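Local coordinates for enoyl-CoA hydratase (Mycobacterium smegmatis, PDB 3PE8), which probably catalyses the reversible hydration of 2-enoyl-CoA thioesters, as a member of the enoyl-CoA hydratase/isomerase family, and binds a zinc ion, at residues 24-27 and 31-34; 107-112 and 127-132; 111-116 and 136-141; 142-147 and 154-159. All coordinates share one frame; numbering follows the deposited sequence. Where two conformers were deposited one is given.

Interaction 1. Residues 24-27 and 31-34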
loop_
_atom_site.group_PDB
_atom_site.type_symbol
_atom_site.label_atom_id
_atom_site.label_comp_id
_atom_site.label_asym_id
_atom_site.label_seq_id
_atom_site.Cartn_x
_atom_site.Cartn_y
_atom_site.Cartn_z
ATOM N N LEU A 24 7.218 31.129 18.010
ATOM C CA LEU A 24 6.481 31.946 17.045
ATOM C C LEU A 24 6.144 33.275 17.724
ATOM O O LEU A 24 5.610 33.278 18.818
ATOM C CB LEU A 24 5.191 31.258 16.604
ATOM C CG LEU A 24 5.290 29.815 16.086
ATOM C CD1 LEU A 24 3.868 29.307 15.833
ATOM C CD2 LEU A 24 6.133 29.705 14.808
ATOM N N ASN A 25 6.510 34.396 17.112
ATOM C CA ASN A 25 6.494 35.670 17.813
ATOM C C ASN A 25 5.802 36.795 17.018
ATOM O O ASN A 25 6.394 37.861 16.749
ATOM C CB ASN A 25 7.928 36.094 18.239
ATOM C CG ASN A 25 7.917 37.224 19.254
ATOM O OD1 ASN A 25 7.065 37.248 20.163
ATOM N ND2 ASN A 25 8.843 38.172 19.097
ATOM N N ARG A 26 4.554 36.535 16.640
ATOM C CA ARG A 26 3.703 37.585 16.090
ATOM C C ARG A 26 2.410 37.596 16.885
ATOM O O ARG A 26 1.330 37.433 16.319
ATOM C CB ARG A 26 3.415 37.390 14.588
ATOM C CG ARG A 26 4.652 37.340 13.688
ATOM C CD ARG A 26 4.251 37.128 12.265
ATOM N NE ARG A 26 3.589 38.325 11.721
ATOM C CZ ARG A 26 2.398 38.383 11.124
ATOM N NH1 ARG A 26 1.624 37.303 10.966
ATOM N NH2 ARG A 26 1.976 39.556 10.652
ATOM N N PRO A 27 2.507 37.839 18.200
ATOM C CA PRO A 27 1.279 37.735 18.997
ATOM C C PRO A 27 0.232 38.778 18.619
ATOM O O PRO A 27 -0.973 38.539 18.781
ATOM C CB PRO A 27 1.777 37.918 20.439
ATOM C CG PRO A 27 3.099 38.573 20.326
ATOM C CD PRO A 27 3.688 38.067 19.050
ATOM N N ASN A 31 0.072 34.949 16.095
ATOM C CA ASN A 31 1.145 34.142 15.559
ATOM C C ASN A 31 0.811 33.576 14.191
ATOM O O ASN A 31 1.283 32.497 13.832
ATOM C CB ASN A 31 1.514 33.028 16.560
ATOM C CG ASN A 31 2.103 33.581 17.840
ATOM O OD1 ASN A 31 2.712 34.668 17.829
ATOM N ND2 ASN A 31 1.889 32.872 18.952
ATOM N N ALA A 32 0.024 34.314 13.421
ATOM C CA ALA A 32 -0.330 33.902 12.063
ATOM C C ALA A 32 0.944 33.740 11.227
ATOM O O ALA A 32 1.933 34.500 11.374
ATOM C CB ALA A 32 -1.311 34.905 11.428
ATOM N N LEU A 33 0.921 32.737 10.354
ATOM C CA LEU A 33 2.079 32.376 9.542
ATOM C C LEU A 33 2.114 33.211 8.262
ATOM O O LEU A 33 1.594 32.822 7.195
ATOM C CB LEU A 33 2.042 30.891 9.217
ATOM C CG LEU A 33 2.012 29.997 10.447
ATOM C CD1 LEU A 33 1.825 28.560 10.024
ATOM C CD2 LEU A 33 3.229 30.148 11.370
ATOM N N SER A 34 2.683 34.396 8.407
ATOM C CA SER A 34 3.003 35.257 7.286
ATOM C C SER A 34 4.075 34.576 6.467
ATOM O O SER A 34 4.729 33.634 6.917
ATOM C CB SER A 34 3.513 36.610 7.781
ATOM O OG SER A 34 4.687 36.471 8.573
#
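R26 and N31 draw together the two ends of the loop that carries the family's NRP and NAL sequence elements, folding it into a compact turn. Two bonds tie the same pair of residues in opposite senses. The backbone N of R26 donates to N31 OD1 at 2.9 Å, and the backbone N of N31 donates to R26 O at 2.8 Å, reaching that oxygen from well above its carbonyl plane. N31 CG lies beside its own backbone N (chi1 -66°), which turns the amide back across the loop; its ND2 is taken up by A62 O and F66 O. The R26 side chain bends at chi3 (70°) and reaches round to A32, where NH1 donates to A32 O at 2.8 Å with an N-H...O angle of 154°; the acceptor lies close to the guanidinium plane. S34 covers one face of that guanidinium, CB coming 3.8 Å from NH1. A salt bridge from NH1 to D71 gives the charge a second partner. The loop leaves strand 19-24 and enters helix 35-50, which S34 caps at L37 N, while L24 packs on F41 of that helix and on L11 of strand 11-16.

Interaction 2. Residues 107-112 and 127-132. With ZN (zinc ion), chain C.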
loop_
_atom_site.group_PDB
_atom_site.type_symbol
_atom_site.label_atom_id
_atom_site.label_comp_id
_atom_site.label_asym_id
_atom_site.label_seq_id
_atom_site.Cartn_x
_atom_site.Cartn_y
_atom_site.Cartn_z
ATOM N N GLY A 107 -2.167 26.329 11.916
ATOM C CA GLY A 107 -1.513 26.109 13.178
ATOM C C GLY A 107 -1.729 24.721 13.777
ATOM O O GLY A 107 -0.873 24.203 14.497
ATOM N N LEU A 108 -2.890 24.138 13.520
ATOM C CA LEU A 108 -3.138 22.743 13.892
ATOM C C LEU A 108 -2.256 21.828 13.030
ATOM O O LEU A 108 -1.677 20.872 13.545
ATOM C CB LEU A 108 -4.628 22.385 13.752
ATOM C CG LEU A 108 -5.057 20.938 13.942
ATOM C CD1 LEU A 108 -4.566 20.379 15.287
ATOM C CD2 LEU A 108 -6.621 20.848 13.814
ATOM N N GLU A 109 -2.096 22.165 11.743
ATOM C CA GLU A 109 -1.171 21.402 10.887
ATOM C C GLU A 109 0.274 21.503 11.412
ATOM O O GLU A 109 0.972 20.492 11.455
ATOM C CB GLU A 109 -1.263 21.864 9.438
ATOM C CG GLU A 109 -2.577 21.360 8.787
ATOM C CD GLU A 109 -2.893 21.927 7.422
ATOM O OE1 GLU A 109 -3.034 21.128 6.471
ATOM O OE2 GLU A 109 -3.026 23.163 7.340
ATOM N N LEU A 110 0.689 22.680 11.877
ATOM C CA LEU A 110 2.024 22.778 12.517
ATOM C C LEU A 110 2.137 21.855 13.723
ATOM O O LEU A 110 3.120 21.120 13.882
ATOM C CB LEU A 110 2.376 24.210 12.922
ATOM C CG LEU A 110 2.911 25.214 11.946
ATOM C CD1 LEU A 110 3.474 26.391 12.783
ATOM C CD2 LEU A 110 3.992 24.679 10.994
ATOM N N ALA A 111 1.106 21.834 14.569
ATOM C CA ALA A 111 1.117 20.958 15.729
ATOM C C ALA A 111 1.206 19.499 15.322
ATOM O O ALA A 111 1.911 18.724 15.946
ATOM C CB ALA A 111 -0.129 21.220 16.629
ATOM N N LEU A 112 0.453 19.121 14.282
ATOM C CA LEU A 112 0.405 17.755 13.763
ATOM C C LEU A 112 1.753 17.274 13.186
ATOM O O LEU A 112 1.966 16.073 13.100
ATOM C CB LEU A 112 -0.722 17.616 12.728
ATOM C CG LEU A 112 -2.131 17.672 13.313
ATOM C CD1 LEU A 112 -3.183 17.871 12.170
ATOM C CD2 LEU A 112 -2.492 16.438 14.129
ATOM N N ASP A 127 -10.086 23.086 13.351
ATOM C CA ASP A 127 -9.908 23.106 11.917
ATOM C C ASP A 127 -11.000 23.950 11.310
ATOM O O ASP A 127 -12.173 23.549 11.322
ATOM C CB ASP A 127 -9.962 21.703 11.338
ATOM C CG ASP A 127 -9.830 21.703 9.831
ATOM O OD1 ASP A 127 -9.370 22.725 9.305
ATOM O OD2 ASP A 127 -10.246 20.752 9.151
ATOM N N THR A 128 -10.654 25.123 10.794
ATOM C CA THR A 128 -11.640 25.976 10.160
ATOM C C THR A 128 -11.580 25.998 8.625
ATOM O O THR A 128 -12.228 26.862 8.006
ATOM C CB THR A 128 -11.550 27.392 10.693
ATOM O OG1 THR A 128 -10.304 28.002 10.288
ATOM C CG2 THR A 128 -11.702 27.388 12.207
ATOM N N HIS A 129 -10.822 25.065 8.020
ATOM C CA HIS A 129 -10.658 25.054 6.556
ATOM C C HIS A 129 -11.994 25.154 5.881
ATOM O O HIS A 129 -12.161 25.960 4.932
ATOM C CB HIS A 129 -9.927 23.788 6.037
ATOM C CG HIS A 129 -8.441 23.780 6.226
ATOM N ND1 HIS A 129 -7.820 23.131 7.271
ATOM C CD2 HIS A 129 -7.442 24.376 5.514
ATOM C CE1 HIS A 129 -6.514 23.310 7.190
ATOM N NE2 HIS A 129 -6.259 24.036 6.119
ATOM N N ALA A 130 -12.963 24.350 6.298
ATOM C CA ALA A 130 -14.246 24.332 5.595
ATOM C C ALA A 130 -14.938 25.681 5.746
ATOM O O ALA A 130 -15.415 26.240 4.749
ATOM C CB ALA A 130 -15.139 23.201 6.079
ATOM N N ARG A 131 -14.939 26.206 6.975
ATOM C CA ARG A 131 -15.555 27.492 7.281
ATOM C C ARG A 131 -15.020 28.627 6.396
ATOM O O ARG A 131 -15.805 29.445 5.925
ATOM C CB ARG A 131 -15.380 27.820 8.776
ATOM C CG ARG A 131 -16.287 28.912 9.317
ATOM C CD ARG A 131 -16.119 29.085 10.853
ATOM N NE ARG A 131 -16.856 28.093 11.655
ATOM C CZ ARG A 131 -16.515 27.724 12.893
ATOM N NH1 ARG A 131 -15.443 28.241 13.480
ATOM N NH2 ARG A 131 -17.244 26.832 13.547
ATOM N N VAL A 132 -13.716 28.663 6.150
ATOM C CA VAL A 132 -13.102 29.709 5.325
ATOM C C VAL A 132 -13.010 29.316 3.849
ATOM O O VAL A 132 -12.474 30.079 3.027
ATOM C CB VAL A 132 -11.712 30.147 5.840
ATOM C CG1 VAL A 132 -11.847 30.675 7.260
ATOM C CG2 VAL A 132 -10.677 29.008 5.736
HETATM ZN ZN ZN C . -3.949 24.360 5.975
HETATM O O HOH W 1 -4.026 26.509 6.627
HETATM O O HOH W 2 -3.270 24.239 4.219
#
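E109 and H129 reach each other through the zinc ion. For the metal bonds, E109 OE2 stands 2.0 Å from zinc and H129 NE2 2.3 Å, and waters 1 and 2 complete a distorted tetrahedron in which the OE2-zinc-NE2 angle is about 109°. The two side chains come from opposite directions, with carboxylate and imidazole planes 83° apart. E109 OE2 lies near the ring plane at its edge, 3.5 Å from CE1. E109 is extended beyond CG (chi2 171°), which carries its carboxylate out from the helix to the metal.

Hydrogen bonds form the second shell. H129 ND1 donates to D127 OD1 at 2.6 Å on the syn side, fixing the ring's rotation with NE2 facing zinc; the same oxygen takes H129 N at 3.0 Å from its other face, closing an Asx turn. E109 OE1 is gripped by the backbone N of W138 and of L140. Apolar packing is slight, with L108 CD2 4.2 Å from D127 CB.

E109 and H129 appear to occupy the positions of the two catalytic glutamates of classical hydratases, so the metal probably sits in the active-site region. Strands 116-120 and 124-126 run between helix 106-113 and helix 129-132 in the chain, L140 of helix 140-148 packs on D127 and H129, and L205 of the second subunit covers D127.

Interaction 3. Residues 111-116 and 136-141; sequences ALYCDI and PTWGLS
L112 and Y113, at the end of helix 106-113, make a mostly apolar contact with the turn that leads into helix 140-148, deep in the crotonase fold and close to the zinc site. It has two patches. In the first, the CD1 branch of L112 points at the start of the second helix, 4.2 Å from L140 CA and 4.4 Å from L140 CG. L112 CG sits beside its own backbone N (chi1 -71°) and CD1 continues in an extended line (chi2 166°), which brings that methyl across the gap. Here the backbones come nearest, with the CA atoms of L112 and L140 7.4 Å apart.

The second patch is made by Y113, whose side chain crosses that of W138 at about a right angle. Its hydroxyl end does the touching: OH is 3.7 Å from W138 CB, and CE2 is 4.2 Å from the same atom. W138 O lies 3.5 Å from Y113 OH. The indole leads away from the tyrosine, with NE1 bonded to S85 O and F42 meeting the ring edge-to-face, while the Y113 ring stacks with W88. Next to W138, G139 stands at the N-cap position with a positive phi of 88°, where a CB would be jammed against W138 O; its N is bonded to E224 OE1.

The apolar touches of L112 on L140 and of Y113 CE2 on W138 CB seat a turn whose backbone N-H groups hold the far oxygen of the zinc-binding carboxylate, so this packing probably helps to position the metal's second shell.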
loop_
_atom_site.group_PDB
_atom_site.type_symbol
_atom_site.label_atom_id
_atom_site.label_comp_id
_atom_site.label_asym_id
_atom_site.label_seq_id
_atom_site.Cartn_x
_atom_site.Cartn_y
_atom_site.Cartn_z
ATOM N N ALA A 111 1.106 21.834 14.569
ATOM C CA ALA A 111 1.117 20.958 15.729
ATOM C C ALA A 111 1.206 19.499 15.322
ATOM O O ALA A 111 1.911 18.724 15.946
ATOM C CB ALA A 111 -0.129 21.220 16.629
ATOM N N LEU A 112 0.453 19.121 14.282
ATOM C CA LEU A 112 0.405 17.755 13.763
ATOM C C LEU A 112 1.753 17.274 13.186
ATOM O O LEU A 112 1.966 16.073 13.100
ATOM C CB LEU A 112 -0.722 17.616 12.728
ATOM C CG LEU A 112 -2.131 17.672 13.313
ATOM C CD1 LEU A 112 -3.183 17.871 12.170
ATOM C CD2 LEU A 112 -2.492 16.438 14.129
ATOM N N TYR A 113 2.610 18.187 12.747
ATOM C CA TYR A 113 3.947 17.827 12.290
ATOM C C TYR A 113 4.891 17.441 13.430
ATOM O O TYR A 113 5.883 16.755 13.203
ATOM C CB TYR A 113 4.626 18.993 11.560
ATOM C CG TYR A 113 4.266 19.189 10.118
ATOM C CD1 TYR A 113 4.593 18.268 9.170
ATOM C CD2 TYR A 113 3.619 20.336 9.719
ATOM C CE1 TYR A 113 4.296 18.457 7.833
ATOM C CE2 TYR A 113 3.310 20.549 8.380
ATOM C CZ TYR A 113 3.634 19.607 7.448
ATOM O OH TYR A 113 3.317 19.837 6.117
ATOM N N CYS A 114 4.634 17.943 14.632
ATOM C CA CYS A 114 5.554 17.665 15.742
ATOM C C CYS A 114 5.594 16.185 16.098
ATOM O O CYS A 114 4.598 15.489 15.972
ATOM C CB CYS A 114 5.165 18.480 16.969
ATOM S SG CYS A 114 5.282 20.287 16.757
ATOM N N ASP A 115 6.725 15.715 16.597
ATOM C CA ASP A 115 6.831 14.338 17.039
ATOM C C ASP A 115 6.017 14.067 18.285
ATOM O O ASP A 115 5.371 13.011 18.379
ATOM C CB ASP A 115 8.283 13.973 17.288
ATOM C CG ASP A 115 9.122 14.049 16.020
ATOM O OD1 ASP A 115 8.797 13.314 15.051
ATOM O OD2 ASP A 115 10.078 14.862 15.964
ATOM N N ILE A 116 6.031 15.006 19.224
ATOM C CA ILE A 116 5.463 14.830 20.574
ATOM C C ILE A 116 4.801 16.164 20.940
ATOM O O ILE A 116 5.413 17.206 20.774
ATOM C CB ILE A 116 6.587 14.590 21.623
ATOM C CG1 ILE A 116 7.384 13.319 21.310
ATOM C CG2 ILE A 116 5.972 14.618 23.045
ATOM C CD1 ILE A 116 8.762 13.230 22.122
ATOM N N PRO A 136 -7.143 21.684 2.930
ATOM C CA PRO A 136 -5.832 21.582 3.577
ATOM C C PRO A 136 -4.753 21.077 2.612
ATOM O O PRO A 136 -5.020 20.227 1.758
ATOM C CB PRO A 136 -6.080 20.551 4.697
ATOM C CG PRO A 136 -7.180 19.723 4.197
ATOM C CD PRO A 136 -8.068 20.650 3.408
ATOM N N THR A 137 -3.542 21.631 2.731
ATOM C CA THR A 137 -2.410 21.201 1.933
ATOM C C THR A 137 -1.172 20.876 2.764
ATOM O O THR A 137 -0.128 20.498 2.209
ATOM C CB THR A 137 -2.026 22.276 0.865
ATOM O OG1 THR A 137 -1.550 23.450 1.508
ATOM C CG2 THR A 137 -3.242 22.597 -0.024
ATOM N N TRP A 138 -1.273 20.975 4.091
ATOM C CA TRP A 138 -0.157 20.663 4.976
ATOM C C TRP A 138 -0.475 19.466 5.857
ATOM O O TRP A 138 0.001 19.348 6.992
ATOM C CB TRP A 138 0.190 21.850 5.872
ATOM C CG TRP A 138 1.006 22.940 5.252
ATOM C CD1 TRP A 138 1.376 23.080 3.942
ATOM C CD2 TRP A 138 1.537 24.093 5.938
ATOM N NE1 TRP A 138 2.120 24.238 3.771
ATOM C CE2 TRP A 138 2.213 24.880 4.981
ATOM C CE3 TRP A 138 1.490 24.534 7.271
ATOM C CZ2 TRP A 138 2.856 26.071 5.313
ATOM C CZ3 TRP A 138 2.114 25.717 7.594
ATOM C CH2 TRP A 138 2.784 26.476 6.622
ATOM N N GLY A 139 -1.253 18.558 5.309
ATOM C CA GLY A 139 -1.481 17.267 5.930
ATOM C C GLY A 139 -2.601 17.120 6.935
ATOM O O GLY A 139 -2.763 16.014 7.481
ATOM N N LEU A 140 -3.399 18.156 7.147
ATOM C CA LEU A 140 -4.461 18.029 8.143
ATOM C C LEU A 140 -5.332 16.797 7.892
ATOM O O LEU A 140 -5.701 16.077 8.821
ATOM C CB LEU A 140 -5.309 19.279 8.203
ATOM C CG LEU A 140 -6.246 19.401 9.411
ATOM C CD1 LEU A 140 -6.387 20.824 9.823
ATOM C CD2 LEU A 140 -7.598 18.767 8.978
ATOM N N SER A 141 -5.738 16.555 6.645
ATOM C CA SER A 141 -6.718 15.506 6.374
ATOM C C SER A 141 -6.141 14.086 6.498
ATOM O O SER A 141 -6.887 13.104 6.570
ATOM C CB SER A 141 -7.405 15.729 5.023
ATOM O OG SER A 141 -6.522 15.669 3.928
#

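Interaction 4. Residues 142-147 and 154-159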
loop_
_atom_site.group_PDB
_atom_site.type_symbol
_atom_site.label_atom_id
_atom_site.label_comp_id
_atom_site.label_asym_id
_atom_site.label_seq_id
_atom_site.Cartn_x
_atom_site.Cartn_y
_atom_site.Cartn_z
ATOM N N VAL A 142 -4.821 14.004 6.567
ATOM C CA VAL A 142 -4.121 12.750 6.801
ATOM C C VAL A 142 -3.771 12.596 8.286
ATOM O O VAL A 142 -4.071 11.573 8.905
ATOM C CB VAL A 142 -2.857 12.659 5.959
ATOM C CG1 VAL A 142 -2.121 11.334 6.210
ATOM C CG2 VAL A 142 -3.278 12.824 4.463
ATOM N N ARG A 143 -3.136 13.629 8.843
ATOM C CA ARG A 143 -2.619 13.512 10.198
ATOM C C ARG A 143 -3.657 13.707 11.300
ATOM O O ARG A 143 -3.461 13.182 12.400
ATOM C CB ARG A 143 -1.431 14.448 10.421
ATOM C CG ARG A 143 -0.263 14.189 9.491
ATOM C CD ARG A 143 1.045 14.880 9.928
ATOM N NE ARG A 143 2.065 14.528 8.954
ATOM C CZ ARG A 143 2.339 15.209 7.840
ATOM N NH1 ARG A 143 1.793 16.398 7.602
ATOM N NH2 ARG A 143 3.199 14.690 6.958
ATOM N N LEU A 144 -4.715 14.453 11.054
ATOM C CA LEU A 144 -5.743 14.632 12.110
ATOM C C LEU A 144 -6.429 13.315 12.413
ATOM O O LEU A 144 -6.427 12.880 13.566
ATOM C CB LEU A 144 -6.673 15.796 11.827
ATOM C CG LEU A 144 -7.595 16.151 12.991
ATOM C CD1 LEU A 144 -6.839 16.570 14.271
ATOM C CD2 LEU A 144 -8.581 17.209 12.525
ATOM N N PRO A 145 -6.930 12.569 11.406
ATOM C CA PRO A 145 -7.474 11.224 11.796
ATOM C C PRO A 145 -6.429 10.294 12.404
ATOM O O PRO A 145 -6.730 9.520 13.304
ATOM C CB PRO A 145 -8.017 10.645 10.492
ATOM C CG PRO A 145 -7.964 11.742 9.527
ATOM C CD PRO A 145 -7.125 12.853 9.978
ATOM N N GLN A 146 -5.191 10.372 11.914
ATOM C CA GLN A 146 -4.089 9.574 12.447
ATOM C C GLN A 146 -3.863 9.800 13.948
ATOM O O GLN A 146 -3.554 8.837 14.688
ATOM C CB GLN A 146 -2.810 9.876 11.667
ATOM C CG GLN A 146 -1.613 9.145 12.087
ATOM C CD GLN A 146 -0.356 9.596 11.392
ATOM O OE1 GLN A 146 -0.127 10.793 11.218
ATOM N NE2 GLN A 146 0.472 8.629 10.965
ATOM N N LYS A 147 -3.985 11.051 14.384
ATOM C CA LYS A 147 -3.578 11.441 15.756
ATOM C C LYS A 147 -4.719 11.704 16.732
ATOM O O LYS A 147 -4.484 11.680 17.950
ATOM C CB LYS A 147 -2.569 12.593 15.662
ATOM C CG LYS A 147 -1.331 12.181 14.878
ATOM C CD LYS A 147 -0.173 13.193 14.940
ATOM C CE LYS A 147 1.018 12.729 14.179
ATOM N NZ LYS A 147 2.233 13.599 14.421
ATOM N N ARG A 154 -13.264 13.995 11.778
ATOM C CA ARG A 154 -14.373 14.400 10.946
ATOM C C ARG A 154 -15.259 15.396 11.673
ATOM O O ARG A 154 -15.639 16.421 11.092
ATOM C CB ARG A 154 -15.150 13.191 10.422
ATOM C CG ARG A 154 -14.290 12.361 9.451
ATOM C CD ARG A 154 -15.007 11.189 8.840
ATOM N NE ARG A 154 -14.077 10.302 8.120
ATOM C CZ ARG A 154 -14.418 9.175 7.535
ATOM N NH1 ARG A 154 -15.674 8.792 7.470
ATOM N NH2 ARG A 154 -13.471 8.418 6.978
ATOM N N ARG A 155 -15.532 15.163 12.955
ATOM C CA ARG A 155 -16.326 16.099 13.729
ATOM C C ARG A 155 -15.621 17.468 13.766
ATOM O O ARG A 155 -16.270 18.500 13.555
ATOM C CB ARG A 155 -16.608 15.553 15.141
ATOM C CG ARG A 155 -17.487 16.458 15.978
ATOM C CD ARG A 155 -17.831 15.805 17.300
ATOM N NE ARG A 155 -18.413 16.806 18.182
ATOM C CZ ARG A 155 -19.265 16.569 19.162
ATOM N NH1 ARG A 155 -19.724 15.359 19.431
ATOM N NH2 ARG A 155 -19.727 17.596 19.867
ATOM N N MET A 156 -14.331 17.502 14.086
ATOM C CA MET A 156 -13.585 18.759 14.094
ATOM C C MET A 156 -13.656 19.502 12.768
ATOM O O MET A 156 -13.976 20.699 12.703
ATOM C CB MET A 156 -12.127 18.503 14.465
ATOM C CG MET A 156 -11.933 18.146 15.911
ATOM S SD MET A 156 -10.264 17.724 16.394
ATOM C CE MET A 156 -9.469 19.342 16.224
ATOM N N SER A 157 -13.349 18.808 11.691
ATOM C CA SER A 157 -13.265 19.450 10.371
ATOM C C SER A 157 -14.598 19.950 9.847
ATOM O O SER A 157 -14.681 20.988 9.188
ATOM C CB SER A 157 -12.655 18.509 9.358
ATOM O OG SER A 157 -11.285 18.306 9.645
ATOM N N LEU A 158 -15.671 19.218 10.157
ATOM C CA LEU A 158 -16.968 19.585 9.611
ATOM C C LEU A 158 -17.712 20.623 10.479
ATOM O O LEU A 158 -18.513 21.388 9.949
ATOM C CB LEU A 158 -17.819 18.343 9.397
ATOM C CG LEU A 158 -17.135 17.290 8.518
ATOM C CD1 LEU A 158 -18.029 16.041 8.473
ATOM C CD2 LEU A 158 -16.701 17.872 7.124
ATOM N N THR A 159 -17.450 20.638 11.794
ATOM C CA THR A 159 -18.053 21.636 12.695
ATOM C C THR A 159 -17.253 22.918 12.801
ATOM O O THR A 159 -17.846 23.988 12.943
ATOM C CB THR A 159 -18.291 21.107 14.135
ATOM O OG1 THR A 159 -17.024 20.849 14.754
ATOM C CG2 THR A 159 -19.233 19.848 14.181
#
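S157 OG is gripped from several sides where it faces L144: D127 OD2 and Y209 OH of the second subunit hydrogen-bond to it, A153 O more weakly. It belongs to a pair of consecutive helices, 140-148 and 150-159, joined by a short turn; between these segments the packing is carried mainly by L144, and A153 also touches L144 and P145. L144 reaches across as a fork. Its CG is anti to the backbone N (chi1 -171°), and the two methyls part from there: CD2 comes 4.1 Å from S157 OG, and CD1 lies 4.2 Å from M156 SD. The side chains of L144 and M156 meet at a slant, and a bend at chi3 (69°) lays the sulfur and its methyl side by side against L144 CD1, CE barely farther than SD. L112 and L108 of helix 106-113 extend the apolar patch, packing on L144 and M156 respectively.

One residue beyond L144, the helix is kinked where P145 has no N-H to give to the turn before. The other helix is tied to a neighbour as well as to its own chain: R154 NH1 forms a salt bridge with D115 of the second subunit, and R155 NH1 another with E176 there. At S157 the helix pair, the D127 side chain and the subunit interface converge. Near the end of the helix, R155 O accepts twice from T159, from OG1 at 2.7 Å and from the backbone N at 3.0 Å, the two donors approaching from opposite faces of the carbonyl plane.

How the interactions relate
From the N terminus, interaction 1 closes a short loop between strand 19-24 and helix 35-50 before any other contact opens. Interactions 2 and 3 start from the same helix, 106-113, sharing A111 and L112, and close successively longer loops at 127-132 and 136-141. Interaction 4 then pairs helix 140-148, already used by interaction 3, with helix 150-159. L33 and L24 of interaction 1 pack on L110, and L33 also meets W138, joining the first loop to the zinc-bearing helix and to the turn at 136-141. K147 NZ bonds to L112 O at 2.8 Å, linking interaction 4 back to that helix. Interactions 2, 3 and 4 all touch the second subunit.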